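V-type ATPase 116 kDa subunit (Meiothermus ruber, PDB 3RRK) probably serves, through this cytoplasmic N-terminal domain of subunit I, a homologue of subunit a, in proton transport by a rotary V-type ATPase. Local coordinates at residues T77-A82 with R251-S256; Q123-F128 with A229-R234; A132-A137 with E179-E184; A173-L178 with R195-A200; Y274-D279 with L308-V313. One frame throughout, in Å; residues are numbered along the deposited sequence.

The five contacts are strung along an elongated chain. Contacts 1, 2 and 5 all use helix 224-281; contact 1 is centred about 29 Å from contact 2 and about 32 Å from contact 5. Contacts 2 and 3 share helix 94-138, with centres about 14 Å apart, and they touch where Met231 CE packs 4.0 Å from Ala132 CB. Contacts 3 and 4 share strand 177-182 of a small lobe, whereas contact 5 joins the other lobe, its centre about 74 Å from that of contact 4. Bound 2-[N-cyclohexylamino]ethane sulfonic acid, probably from the crystallisation liquor, lies about 3 to 4 Å from the side chains of Phe128, Leu183 and Arg175.

Contact 1 of 5, residues T77-A82 with R251-S256; sequences TVVGLA and RLSRES
Val79 and Ser253 form the close-fitting part of this contact, their CA atoms 5.8 Å apart. One methyl of the valine, CG1, lies 3.4 Å from Ser253 OG, while the other, CG2, leans over the helix backbone at 4.0 Å from Ser253 N and reaches Leu252 CG at 4.4 Å. A serine suits the place because its small side chain lets the branched valine come near the helix; its OG stands anti to its own backbone N (chi1 -166°), turned to the two apolar neighbours. Leu252 is buried and also touches Ala108 and Arg107 of helix 94-138. Helix 56-79 ends here in a Schellman motif, with Gly80 as the C-prime residue at positive phi, where a side chain would collide with the preceding carbonyl oxygen. The turn brings Leu81 back toward helix 224-281. With an alanine in place of Val79, the hydroxyl of Ser253 and the flank of Leu252 would probably lose the valine methyls that pack on them, opening a gap between the helices. The side toward Leu81 is looser: CD1 alone approaches, 3.9 Å from Ser253 OG, and the leucine stays partly exposed.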
# COMPACT_ATOMS: atom_id res chain seq x y z
N THR A 77 4.89 6.57 -4.62
CA THR A 77 3.91 6.58 -3.54
C THR A 77 4.52 6.96 -2.20
O THR A 77 4.01 7.85 -1.50
CB THR A 77 3.23 5.21 -3.41
OG1 THR A 77 2.42 4.98 -4.58
CG2 THR A 77 2.34 5.19 -2.18
N VAL A 78 5.62 6.32 -1.86
CA VAL A 78 6.33 6.60 -0.61
C VAL A 78 6.79 8.03 -0.55
O VAL A 78 6.79 8.68 0.50
CB VAL A 78 7.56 5.69 -0.46
CG1 VAL A 78 8.47 6.15 0.69
CG2 VAL A 78 7.11 4.27 -0.28
N VAL A 79 7.20 8.52 -1.70
CA VAL A 79 7.83 9.83 -1.81
C VAL A 79 6.77 10.90 -1.89
O VAL A 79 6.98 12.04 -1.47
CB VAL A 79 8.81 9.83 -3.01
CG1 VAL A 79 8.76 11.11 -3.78
CG2 VAL A 79 10.21 9.54 -2.52
N GLY A 80 5.59 10.53 -2.38
CA GLY A 80 4.46 11.43 -2.40
C GLY A 80 4.45 12.22 -3.69
O GLY A 80 4.27 13.44 -3.69
N LEU A 81 4.65 11.52 -4.79
CA LEU A 81 4.61 12.13 -6.10
C LEU A 81 3.64 11.31 -6.92
O LEU A 81 3.67 10.08 -6.88
CB LEU A 81 5.99 12.11 -6.75
CG LEU A 81 7.04 12.99 -6.07
CD1 LEU A 81 8.45 12.82 -6.67
CD2 LEU A 81 6.60 14.42 -6.13
N ALA A 82 2.76 11.99 -7.65
CA ALA A 82 1.79 11.29 -8.49
C ALA A 82 2.46 10.84 -9.77
O ALA A 82 3.37 11.51 -10.27
CB ALA A 82 0.62 12.18 -8.78
N ARG A 251 14.96 13.74 1.26
CA ARG A 251 16.22 13.61 0.55
C ARG A 251 16.09 12.66 -0.65
O ARG A 251 16.66 12.89 -1.70
CB ARG A 251 17.32 13.16 1.50
CG ARG A 251 18.66 12.89 0.86
CD ARG A 251 19.71 12.58 1.92
NE ARG A 251 19.86 13.68 2.88
CZ ARG A 251 19.56 13.60 4.17
NH1 ARG A 251 19.10 12.47 4.70
NH2 ARG A 251 19.73 14.67 4.95
N LEU A 252 15.30 11.61 -0.50
CA LEU A 252 15.14 10.66 -1.60
C LEU A 252 14.31 11.29 -2.74
O LEU A 252 14.56 11.05 -3.91
CB LEU A 252 14.51 9.36 -1.10
CG LEU A 252 14.42 8.23 -2.12
CD1 LEU A 252 15.80 7.88 -2.62
CD2 LEU A 252 13.75 6.99 -1.54
N SER A 253 13.33 12.11 -2.37
CA SER A 253 12.53 12.83 -3.34
C SER A 253 13.39 13.82 -4.16
O SER A 253 13.37 13.83 -5.39
CB SER A 253 11.42 13.59 -2.64
OG SER A 253 10.46 14.04 -3.57
N ARG A 254 14.15 14.64 -3.47
CA ARG A 254 15.00 15.60 -4.16
C ARG A 254 16.03 14.91 -5.04
O ARG A 254 16.30 15.35 -6.15
CB ARG A 254 15.67 16.53 -3.15
CG ARG A 254 14.70 17.37 -2.34
CD ARG A 254 15.41 18.48 -1.57
NE ARG A 254 16.35 17.94 -0.60
CZ ARG A 254 16.05 17.67 0.67
NH1 ARG A 254 14.82 17.90 1.12
NH2 ARG A 254 16.97 17.17 1.48
N GLU A 255 16.60 13.81 -4.57
CA GLU A 255 17.66 13.16 -5.32
C GLU A 255 17.13 12.37 -6.50
O GLU A 255 17.79 12.24 -7.53
CB GLU A 255 18.45 12.22 -4.42
CG GLU A 255 19.26 12.90 -3.33
CD GLU A 255 19.86 11.90 -2.35
OE1 GLU A 255 19.38 10.73 -2.32
OE2 GLU A 255 20.81 12.28 -1.63
N SER A 256 15.93 11.83 -6.35
CA SER A 256 15.48 10.78 -7.26
C SER A 256 14.02 10.87 -7.74
O SER A 256 13.60 10.06 -8.57
CB SER A 256 15.71 9.40 -6.60
OG SER A 256 17.05 8.99 -6.76

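Contact 2 of 5, residues Q123-F128 with A229-R234; sequences QTIELF and ARMKER
Ile125 and Met231 mark the crossing of two helices, their CA atoms 6.2 Å apart. The short axes of 123-128 and 229-234 approach to 10.2 Å and run at 125° to each other, closer to antiparallel than to parallel. Ile125 fills the middle of the crossing. With CG1 anti to the carbonyl carbon (chi1 -71°) and the chain extended beyond it, CD1 is carried across to the opposite helix, 3.6 Å from the backbone Met231 O and 3.6 Å from Arg234 CB. The isoleucine and arginine side chains cross at about a right angle. Met231, unbranched and extended beyond CG, reaches toward the other helix: its CG lies 4.2 Å from Ile125 CG1, and its CE ends 4.1 Å from Phe128 CB. The ring of Phe128 leads away from helix 224-281 and meets Phe215 instead. Arg234 contributes only the foot of its side chain to the crossing, its chain bending at chi2 and chi3. Within the crossing the side chains thus meet by van der Waals contact, mostly apolar, while the guanidinium of Arg234 adds a salt bridge to Glu121 on the partner helix 94-138 and another to Glu241 in its own helix, so that charge pairing ties the two helices beside the apolar packing.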
# COMPACT_ATOMS: atom_id res chain seq x y z
N GLN A 123 -0.07 7.39 16.97
CA GLN A 123 -1.52 7.45 17.07
C GLN A 123 -2.07 6.53 18.17
O GLN A 123 -2.98 6.92 18.90
CB GLN A 123 -2.17 7.14 15.72
CG GLN A 123 -1.85 8.18 14.66
CD GLN A 123 -2.26 7.74 13.26
OE1 GLN A 123 -3.12 6.88 13.10
NE2 GLN A 123 -1.64 8.34 12.25
N THR A 124 -1.54 5.32 18.26
CA THR A 124 -1.87 4.41 19.34
C THR A 124 -1.68 5.09 20.69
O THR A 124 -2.56 5.07 21.56
CB THR A 124 -0.96 3.19 19.34
OG1 THR A 124 -1.10 2.49 18.10
CG2 THR A 124 -1.32 2.27 20.47
N ILE A 125 -0.51 5.67 20.87
CA ILE A 125 -0.22 6.39 22.09
C ILE A 125 -1.20 7.54 22.30
O ILE A 125 -1.52 7.89 23.43
CB ILE A 125 1.24 6.89 22.10
CG1 ILE A 125 2.20 5.70 22.27
CG2 ILE A 125 1.46 7.92 23.19
CD1 ILE A 125 3.64 6.01 21.97
N GLU A 126 -1.68 8.13 21.21
CA GLU A 126 -2.64 9.23 21.29
C GLU A 126 -3.99 8.76 21.81
O GLU A 126 -4.63 9.40 22.63
CB GLU A 126 -2.87 9.87 19.92
CG GLU A 126 -1.77 10.78 19.45
CD GLU A 126 -2.26 11.75 18.40
OE1 GLU A 126 -3.39 12.27 18.56
OE2 GLU A 126 -1.52 11.99 17.41
N LEU A 127 -4.42 7.61 21.31
CA LEU A 127 -5.67 7.03 21.73
C LEU A 127 -5.62 6.45 23.14
O LEU A 127 -6.45 6.79 23.98
CB LEU A 127 -6.07 5.95 20.72
CG LEU A 127 -6.71 6.53 19.47
CD1 LEU A 127 -6.89 5.47 18.42
CD2 LEU A 127 -8.03 7.15 19.84
N PHE A 128 -4.65 5.58 23.40
CA PHE A 128 -4.57 4.84 24.66
C PHE A 128 -3.66 5.44 25.75
O PHE A 128 -3.61 4.94 26.87
CB PHE A 128 -4.18 3.41 24.39
CG PHE A 128 -5.09 2.70 23.46
CD1 PHE A 128 -6.11 1.90 23.94
CD2 PHE A 128 -4.95 2.84 22.09
CE1 PHE A 128 -6.97 1.24 23.07
CE2 PHE A 128 -5.80 2.20 21.21
CZ PHE A 128 -6.82 1.40 21.70
N ALA A 229 4.83 2.33 30.56
CA ALA A 229 6.19 2.83 30.59
C ALA A 229 6.79 2.89 29.19
O ALA A 229 7.42 3.88 28.83
CB ALA A 229 7.04 1.99 31.52
N ARG A 230 6.58 1.84 28.40
CA ARG A 230 6.97 1.84 26.99
C ARG A 230 6.26 2.94 26.19
O ARG A 230 6.86 3.60 25.35
CB ARG A 230 6.72 0.48 26.34
CG ARG A 230 7.11 0.43 24.88
CD ARG A 230 7.15 -1.00 24.35
NE ARG A 230 7.49 -1.07 22.92
CZ ARG A 230 6.61 -0.99 21.93
NH1 ARG A 230 5.32 -0.82 22.19
NH2 ARG A 230 7.01 -1.06 20.66
N MET A 231 4.97 3.13 26.45
CA MET A 231 4.25 4.21 25.79
C MET A 231 4.85 5.56 26.12
O MET A 231 4.89 6.45 25.27
CB MET A 231 2.81 4.21 26.23
CG MET A 231 1.99 3.14 25.60
SD MET A 231 0.27 3.62 25.65
CE MET A 231 -0.50 2.01 25.47
N LYS A 232 5.29 5.73 27.36
CA LYS A 232 5.79 7.02 27.80
C LYS A 232 7.11 7.35 27.11
O LYS A 232 7.42 8.51 26.86
CB LYS A 232 5.96 7.03 29.32
CG LYS A 232 6.45 8.35 29.90
CD LYS A 232 6.63 8.24 31.42
CE LYS A 232 7.56 9.32 31.96
NZ LYS A 232 7.89 9.12 33.41
N GLU A 233 7.89 6.32 26.81
CA GLU A 233 9.21 6.52 26.25
C GLU A 233 9.14 6.58 24.72
O GLU A 233 9.86 7.34 24.09
CB GLU A 233 10.17 5.43 26.71
CG GLU A 233 10.47 4.37 25.68
CD GLU A 233 11.27 3.21 26.25
OE1 GLU A 233 12.25 3.46 26.99
OE2 GLU A 233 10.92 2.04 25.96
N ARG A 234 8.27 5.76 24.13
CA ARG A 234 8.00 5.88 22.71
C ARG A 234 7.44 7.27 22.43
O ARG A 234 7.66 7.82 21.36
CB ARG A 234 7.04 4.79 22.21
CG ARG A 234 7.54 3.36 22.38
CD ARG A 234 8.88 3.14 21.67
NE ARG A 234 8.88 3.65 20.30
CZ ARG A 234 9.90 4.29 19.74
NH1 ARG A 234 11.02 4.50 20.43
NH2 ARG A 234 9.82 4.71 18.49

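Contact 3 of 5, residues A132-A137 with E179-E184; sequences AEKLAA and EAEPLE
Lys134 NZ reaches Pro182 O at 3.1 Å, the one hydrogen bond between helix 132-137 and the segment 179-184, and a weak one. The acceptor lies where strand 177-182 gives out, and the amine reaches it from the helix. Getting there takes a lysine bent at two places: CG sits anti to the carbonyl carbon (chi1 -61°), the bend at chi2 lays the chain along the segment, and the one at chi4 turns the amine in to the carbonyl. A long flexible side chain suits this place because its methylenes can pack while its end is polar. Lys134 CB lies 4.0 Å from Glu181 CB. Lys134 CG lies 4.0 Å from Leu183 CD1, and the side chains of Lys134 and Leu183 slide past each other in opposite directions. Glu181 also bends at chi2, but its OE1 remains 4.5 Å from Lys134 NZ, beyond a salt bridge; the opposite charges would still be expected to attract mildly. Leu183, past the strand's end, also touches Leu154. Within the lobe, strand 177-182 is an outer strand of a three-stranded antiparallel sheet, with Glu181 bonded through its backbone to Ala188. Glu181 turns toward helix 94-138, whereas its neighbour Ala180 points away and touches Leu161 of helix 158-172. Next to Lys134, Leu135 rests on Ala188 and Pro152 of the two companion strands, which seats the end of the long helix on the sheet.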
# COMPACT_ATOMS: atom_id res chain seq x y z
N ALA A 132 -3.80 4.21 29.69
CA ALA A 132 -2.74 3.35 30.19
C ALA A 132 -2.03 3.94 31.42
O ALA A 132 -1.61 3.21 32.32
CB ALA A 132 -1.75 3.04 29.09
N GLU A 133 -1.88 5.26 31.44
CA GLU A 133 -1.26 5.92 32.58
C GLU A 133 -2.13 5.71 33.81
O GLU A 133 -1.66 5.24 34.85
CB GLU A 133 -1.08 7.41 32.30
CG GLU A 133 -0.58 8.21 33.47
CD GLU A 133 -0.25 9.65 33.10
OE1 GLU A 133 0.16 9.89 31.95
OE2 GLU A 133 -0.41 10.55 33.97
N LYS A 134 -3.41 6.04 33.68
CA LYS A 134 -4.36 5.92 34.78
C LYS A 134 -4.40 4.50 35.34
O LYS A 134 -4.23 4.30 36.54
CB LYS A 134 -5.77 6.35 34.33
CG LYS A 134 -5.89 7.80 33.86
CD LYS A 134 -5.14 8.75 34.75
CE LYS A 134 -5.44 10.19 34.39
NZ LYS A 134 -6.84 10.58 34.74
N LEU A 135 -4.64 3.53 34.47
CA LEU A 135 -4.80 2.14 34.86
C LEU A 135 -3.56 1.56 35.51
O LEU A 135 -3.65 0.83 36.50
CB LEU A 135 -5.16 1.29 33.65
CG LEU A 135 -6.53 1.60 33.04
CD1 LEU A 135 -6.65 0.98 31.66
CD2 LEU A 135 -7.62 1.11 33.97
N ALA A 136 -2.41 1.88 34.95
CA ALA A 136 -1.14 1.43 35.50
C ALA A 136 -0.99 1.84 36.96
O ALA A 136 -0.49 1.07 37.78
CB ALA A 136 0.02 2.00 34.68
N ALA A 137 -1.41 3.06 37.26
CA ALA A 137 -1.30 3.61 38.60
C ALA A 137 -2.32 2.93 39.50
O ALA A 137 -1.99 2.50 40.61
CB ALA A 137 -1.54 5.08 38.56
N GLU A 179 -11.73 0.24 41.55
CA GLU A 179 -11.34 1.64 41.58
C GLU A 179 -11.35 2.19 40.16
O GLU A 179 -11.25 1.43 39.19
CB GLU A 179 -9.96 1.79 42.21
CG GLU A 179 -9.93 1.40 43.69
CD GLU A 179 -10.90 2.22 44.54
OE1 GLU A 179 -10.85 3.47 44.47
OE2 GLU A 179 -11.72 1.61 45.27
N ALA A 180 -11.47 3.50 40.04
CA ALA A 180 -11.65 4.10 38.73
C ALA A 180 -11.11 5.52 38.68
O ALA A 180 -11.09 6.22 39.70
CB ALA A 180 -13.11 4.09 38.35
N GLU A 181 -10.65 5.92 37.50
CA GLU A 181 -10.13 7.26 37.29
C GLU A 181 -10.87 7.87 36.13
O GLU A 181 -11.18 7.18 35.16
CB GLU A 181 -8.62 7.25 37.04
CG GLU A 181 -7.78 7.20 38.30
CD GLU A 181 -8.12 8.33 39.26
OE1 GLU A 181 -8.33 9.47 38.79
OE2 GLU A 181 -8.18 8.08 40.49
N PRO A 182 -11.15 9.17 36.22
CA PRO A 182 -11.88 9.89 35.17
C PRO A 182 -11.03 10.11 33.93
O PRO A 182 -9.88 10.55 34.00
CB PRO A 182 -12.21 11.23 35.84
CG PRO A 182 -11.09 11.43 36.81
CD PRO A 182 -10.75 10.05 37.33
N LEU A 183 -11.60 9.78 32.78
CA LEU A 183 -11.01 10.12 31.51
C LEU A 183 -11.76 11.35 31.02
O LEU A 183 -12.64 11.86 31.72
CB LEU A 183 -11.17 8.96 30.53
CG LEU A 183 -9.87 8.28 30.10
CD1 LEU A 183 -8.83 8.37 31.18
CD2 LEU A 183 -10.14 6.84 29.71
N GLU A 184 -11.41 11.85 29.84
CA GLU A 184 -12.08 13.04 29.32
C GLU A 184 -13.60 12.86 29.27
O GLU A 184 -14.35 13.76 29.63
CB GLU A 184 -11.50 13.43 27.95
CG GLU A 184 -10.10 14.04 28.02
CD GLU A 184 -9.57 14.49 26.66
OE1 GLU A 184 -9.97 13.91 25.63
OE2 GLU A 184 -8.74 15.43 26.62

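Contact 4 of 5, residues A173-L178 with R195-A200; sequences ADRFVL and RSELEA
Over one face of the Arg175 guanidinium stands the carboxylate of Glu197, its OE2 3.1 Å above the plane and displaced toward the rim near NH1. The two flat groups are almost perpendicular, 89° apart, and the side chains themselves cross at about a right angle. OE2 is 3.2 Å from NH1 and 3.3 Å from CZ of Arg175, yet it lies so far out of the plane that no N-H points at it: this salt bridge works by charge alone. A directed bond of the arginine runs from NE to the backbone Leu172 O, and the bend at chi3 (-62°) turns the group so that it can meet the carboxylate as well. Glu197 is extended beyond CG, long enough to help span the gap between the CA atoms of Arg175 and Glu197, 9.2 Å apart. Putting an alanine at Glu197 would probably leave the guanidinium face without its negative partner, and Leu172 without the side chain that touches it. Glu197 occupies the N-cap position of helix 198-206, and Arg175 lies in the turn from helix 158-172 to strand 177-182. The pair is a surface salt bridge between two connections at the same end of the antiparallel strands 177-182 and 187-194 in this alpha/beta lobe.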
# COMPACT_ATOMS: atom_id res chain seq x y z
N ALA A 173 -18.76 -11.00 46.93
CA ALA A 173 -18.86 -10.35 48.23
C ALA A 173 -17.85 -9.21 48.37
O ALA A 173 -17.95 -8.19 47.68
CB ALA A 173 -18.66 -11.36 49.37
N ASP A 174 -16.88 -9.41 49.25
CA ASP A 174 -15.88 -8.41 49.55
C ASP A 174 -14.50 -8.80 49.02
O ASP A 174 -13.49 -8.20 49.40
CB ASP A 174 -15.80 -8.17 51.07
CG ASP A 174 -15.91 -9.47 51.88
OD1 ASP A 174 -15.64 -10.56 51.33
OD2 ASP A 174 -16.27 -9.39 53.07
N ARG A 175 -14.46 -9.81 48.15
CA ARG A 175 -13.20 -10.29 47.59
C ARG A 175 -12.90 -9.65 46.22
O ARG A 175 -12.68 -10.36 45.23
CB ARG A 175 -13.20 -11.81 47.44
CG ARG A 175 -13.42 -12.58 48.71
CD ARG A 175 -13.73 -14.03 48.40
NE ARG A 175 -14.95 -14.16 47.61
CZ ARG A 175 -15.50 -15.31 47.25
NH1 ARG A 175 -14.94 -16.46 47.61
NH2 ARG A 175 -16.61 -15.32 46.52
N PHE A 176 -12.89 -8.33 46.18
CA PHE A 176 -12.50 -7.58 44.99
C PHE A 176 -12.26 -6.12 45.35
O PHE A 176 -12.73 -5.62 46.38
CB PHE A 176 -13.56 -7.66 43.89
CG PHE A 176 -14.80 -6.85 44.17
CD1 PHE A 176 -14.90 -5.54 43.71
CD2 PHE A 176 -15.86 -7.39 44.89
CE1 PHE A 176 -16.05 -4.78 43.96
CE2 PHE A 176 -17.01 -6.64 45.15
CZ PHE A 176 -17.10 -5.34 44.68
N VAL A 177 -11.54 -5.44 44.47
CA VAL A 177 -11.31 -4.00 44.60
C VAL A 177 -11.68 -3.32 43.29
O VAL A 177 -11.10 -3.60 42.24
CB VAL A 177 -9.84 -3.70 44.95
CG1 VAL A 177 -9.57 -2.21 44.83
CG2 VAL A 177 -9.51 -4.20 46.35
N LEU A 178 -12.65 -2.43 43.34
CA LEU A 178 -13.04 -1.70 42.15
C LEU A 178 -12.71 -0.22 42.30
O LEU A 178 -13.32 0.49 43.09
CB LEU A 178 -14.53 -1.91 41.86
CG LEU A 178 -15.04 -1.23 40.59
CD1 LEU A 178 -14.19 -1.59 39.35
CD2 LEU A 178 -16.52 -1.57 40.38
N ARG A 195 -6.65 -14.45 41.69
CA ARG A 195 -6.35 -15.01 40.37
C ARG A 195 -7.37 -16.07 39.97
O ARG A 195 -7.87 -16.09 38.84
CB ARG A 195 -4.95 -15.61 40.33
CG ARG A 195 -4.62 -16.31 39.02
CD ARG A 195 -4.36 -15.31 37.89
NE ARG A 195 -3.08 -14.62 38.03
CZ ARG A 195 -2.64 -13.68 37.20
NH1 ARG A 195 -3.39 -13.32 36.16
NH2 ARG A 195 -1.47 -13.10 37.40
N SER A 196 -7.69 -16.95 40.91
CA SER A 196 -8.62 -18.04 40.67
C SER A 196 -10.07 -17.60 40.41
O SER A 196 -10.92 -18.42 40.12
CB SER A 196 -8.58 -19.05 41.84
OG SER A 196 -9.17 -18.51 43.02
N GLU A 197 -10.36 -16.31 40.54
CA GLU A 197 -11.72 -15.83 40.34
C GLU A 197 -11.81 -14.80 39.22
O GLU A 197 -12.78 -14.05 39.13
CB GLU A 197 -12.26 -15.21 41.63
CG GLU A 197 -12.25 -16.17 42.80
CD GLU A 197 -12.87 -15.56 44.04
OE1 GLU A 197 -12.67 -14.34 44.27
OE2 GLU A 197 -13.55 -16.31 44.77
N LEU A 198 -10.78 -14.78 38.37
CA LEU A 198 -10.70 -13.79 37.31
C LEU A 198 -11.91 -13.89 36.41
O LEU A 198 -12.51 -12.89 36.04
CB LEU A 198 -9.43 -14.01 36.50
CG LEU A 198 -9.12 -12.90 35.51
CD1 LEU A 198 -9.19 -11.53 36.22
CD2 LEU A 198 -7.77 -13.13 34.83
N GLU A 199 -12.27 -15.12 36.06
CA GLU A 199 -13.40 -15.38 35.18
C GLU A 199 -14.76 -15.01 35.77
O GLU A 199 -15.67 -14.64 35.05
CB GLU A 199 -13.39 -16.84 34.72
CG GLU A 199 -12.15 -17.13 33.89
CD GLU A 199 -11.92 -16.04 32.84
OE1 GLU A 199 -12.93 -15.47 32.35
OE2 GLU A 199 -10.73 -15.75 32.53
N ALA A 200 -14.88 -15.10 37.09
CA ALA A 200 -16.13 -14.73 37.75
C ALA A 200 -16.35 -13.24 37.63
O ALA A 200 -17.48 -12.75 37.55
CB ALA A 200 -16.10 -15.15 39.22

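Contact 5 of 5, residues Y274-D279 with L308-V313; sequences YKAVAD and LRDQIV
Ile312 and Val277 meet because of how each is rotated. The isoleucine holds CG1 anti to its backbone N (chi1 178°) and stays extended at chi2, pushing CD1 out toward the helix; the valine sets CG2 anti to its carbonyl carbon, on the side that faces the strand. CD1 of Ile312 and CG2 of Val277 come to 3.7 Å, the two side chains crossing obliquely. Beside them, Ala276 CB abuts Asp310 CB at 3.5 Å, and Asp310 CG at 3.8 Å. Alanine suits the place because its lone methyl lets helix and strand come close: the CA atoms of Ala276 and Asp310 are 5.9 Å apart. Strand 310-313 is an outermost strand of a four-stranded antiparallel sheet, joined to strand 15-21 by backbone hydrogen bonds of Asp310 with Ala20 and Ile312 with Ile18; helix 224-281 lies against it near the end of the long arm. The usual alternation of a strand turns Asp310 and Ile312 to the helix and Gln311 away from it. Val277 also touches Leu54, in a loop. At the Asp310 end the character changes: Asp279 OD2 lies 5.8 Å from Asp310 OD2, a distance at which two like charges may disfavour each other slightly.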
# COMPACT_ATOMS: atom_id res chain seq x y z
N TYR A 274 5.26 -4.13 -25.68
CA TYR A 274 5.43 -5.58 -25.63
C TYR A 274 4.11 -6.32 -25.64
O TYR A 274 3.97 -7.30 -26.34
CB TYR A 274 6.23 -6.00 -24.39
CG TYR A 274 7.72 -5.95 -24.59
CD1 TYR A 274 8.44 -7.08 -24.94
CD2 TYR A 274 8.40 -4.76 -24.44
CE1 TYR A 274 9.81 -7.02 -25.12
CE2 TYR A 274 9.76 -4.69 -24.62
CZ TYR A 274 10.46 -5.82 -24.96
OH TYR A 274 11.83 -5.72 -25.13
N LYS A 275 3.16 -5.86 -24.84
CA LYS A 275 1.86 -6.53 -24.79
C LYS A 275 1.15 -6.45 -26.16
O LYS A 275 0.68 -7.46 -26.68
CB LYS A 275 0.97 -5.98 -23.66
CG LYS A 275 1.36 -6.46 -22.26
CD LYS A 275 0.19 -6.37 -21.27
CE LYS A 275 0.62 -6.56 -19.81
NZ LYS A 275 0.85 -7.99 -19.39
N ALA A 276 1.10 -5.25 -26.74
CA ALA A 276 0.48 -5.05 -28.05
C ALA A 276 0.88 -6.15 -29.02
O ALA A 276 0.05 -6.83 -29.62
CB ALA A 276 0.86 -3.69 -28.62
N VAL A 277 2.19 -6.30 -29.19
CA VAL A 277 2.72 -7.37 -30.01
C VAL A 277 2.18 -8.74 -29.61
O VAL A 277 1.78 -9.53 -30.47
CB VAL A 277 4.25 -7.39 -29.93
CG1 VAL A 277 4.81 -8.55 -30.74
CG2 VAL A 277 4.81 -6.06 -30.41
N ALA A 278 2.16 -9.02 -28.31
CA ALA A 278 1.72 -10.33 -27.82
C ALA A 278 0.24 -10.57 -28.06
O ALA A 278 -0.16 -11.66 -28.48
CB ALA A 278 2.06 -10.49 -26.34
N ASP A 279 -0.57 -9.55 -27.79
CA ASP A 279 -2.01 -9.64 -27.98
C ASP A 279 -2.36 -9.78 -29.45
O ASP A 279 -3.15 -10.63 -29.84
CB ASP A 279 -2.71 -8.40 -27.41
CG ASP A 279 -2.49 -8.24 -25.92
OD1 ASP A 279 -2.00 -9.20 -25.27
OD2 ASP A 279 -2.81 -7.15 -25.40
N LEU A 308 -7.43 3.04 -29.98
CA LEU A 308 -8.16 1.76 -29.93
C LEU A 308 -7.41 0.62 -30.64
O LEU A 308 -7.87 -0.53 -30.67
CB LEU A 308 -9.55 1.88 -30.58
CG LEU A 308 -10.60 2.91 -30.15
CD1 LEU A 308 -10.39 4.25 -30.85
CD2 LEU A 308 -12.00 2.38 -30.46
N ARG A 309 -6.25 0.96 -31.20
CA ARG A 309 -5.50 0.08 -32.08
C ARG A 309 -4.08 -0.00 -31.58
O ARG A 309 -3.62 0.87 -30.84
CB ARG A 309 -5.44 0.72 -33.46
CG ARG A 309 -4.72 2.05 -33.42
CD ARG A 309 -4.51 2.67 -34.79
NE ARG A 309 -3.30 2.18 -35.45
CZ ARG A 309 -2.18 2.88 -35.62
NH1 ARG A 309 -2.09 4.13 -35.16
NH2 ARG A 309 -1.15 2.34 -36.25
N ASP A 310 -3.36 -1.04 -31.99
CA ASP A 310 -1.93 -1.10 -31.73
C ASP A 310 -1.14 -1.51 -32.96
O ASP A 310 -1.52 -2.42 -33.69
CB ASP A 310 -1.60 -1.99 -30.52
CG ASP A 310 -2.50 -3.20 -30.42
OD1 ASP A 310 -2.30 -4.17 -31.18
OD2 ASP A 310 -3.40 -3.19 -29.56
N GLN A 311 -0.04 -0.82 -33.19
CA GLN A 311 0.80 -1.09 -34.33
C GLN A 311 2.09 -1.74 -33.84
O GLN A 311 2.27 -1.95 -32.65
CB GLN A 311 1.13 0.22 -35.05
CG GLN A 311 2.34 0.99 -34.48
CD GLN A 311 1.96 1.96 -33.36
OE1 GLN A 311 0.84 1.93 -32.83
NE2 GLN A 311 2.89 2.84 -33.00
N ILE A 312 2.95 -2.10 -34.79
CA ILE A 312 4.37 -2.30 -34.52
C ILE A 312 5.14 -2.01 -35.79
O ILE A 312 5.00 -2.72 -36.79
CB ILE A 312 4.75 -3.71 -33.95
CG1 ILE A 312 6.27 -3.80 -33.75
CG2 ILE A 312 4.28 -4.83 -34.86
CD1 ILE A 312 6.78 -5.20 -33.43
N VAL A 313 5.93 -0.93 -35.77
CA VAL A 313 6.75 -0.58 -36.91
C VAL A 313 7.93 -1.55 -36.99
O VAL A 313 8.33 -2.15 -35.99
CB VAL A 313 7.22 0.89 -36.87
CG1 VAL A 313 7.64 1.36 -38.27
CG2 VAL A 313 6.11 1.80 -36.35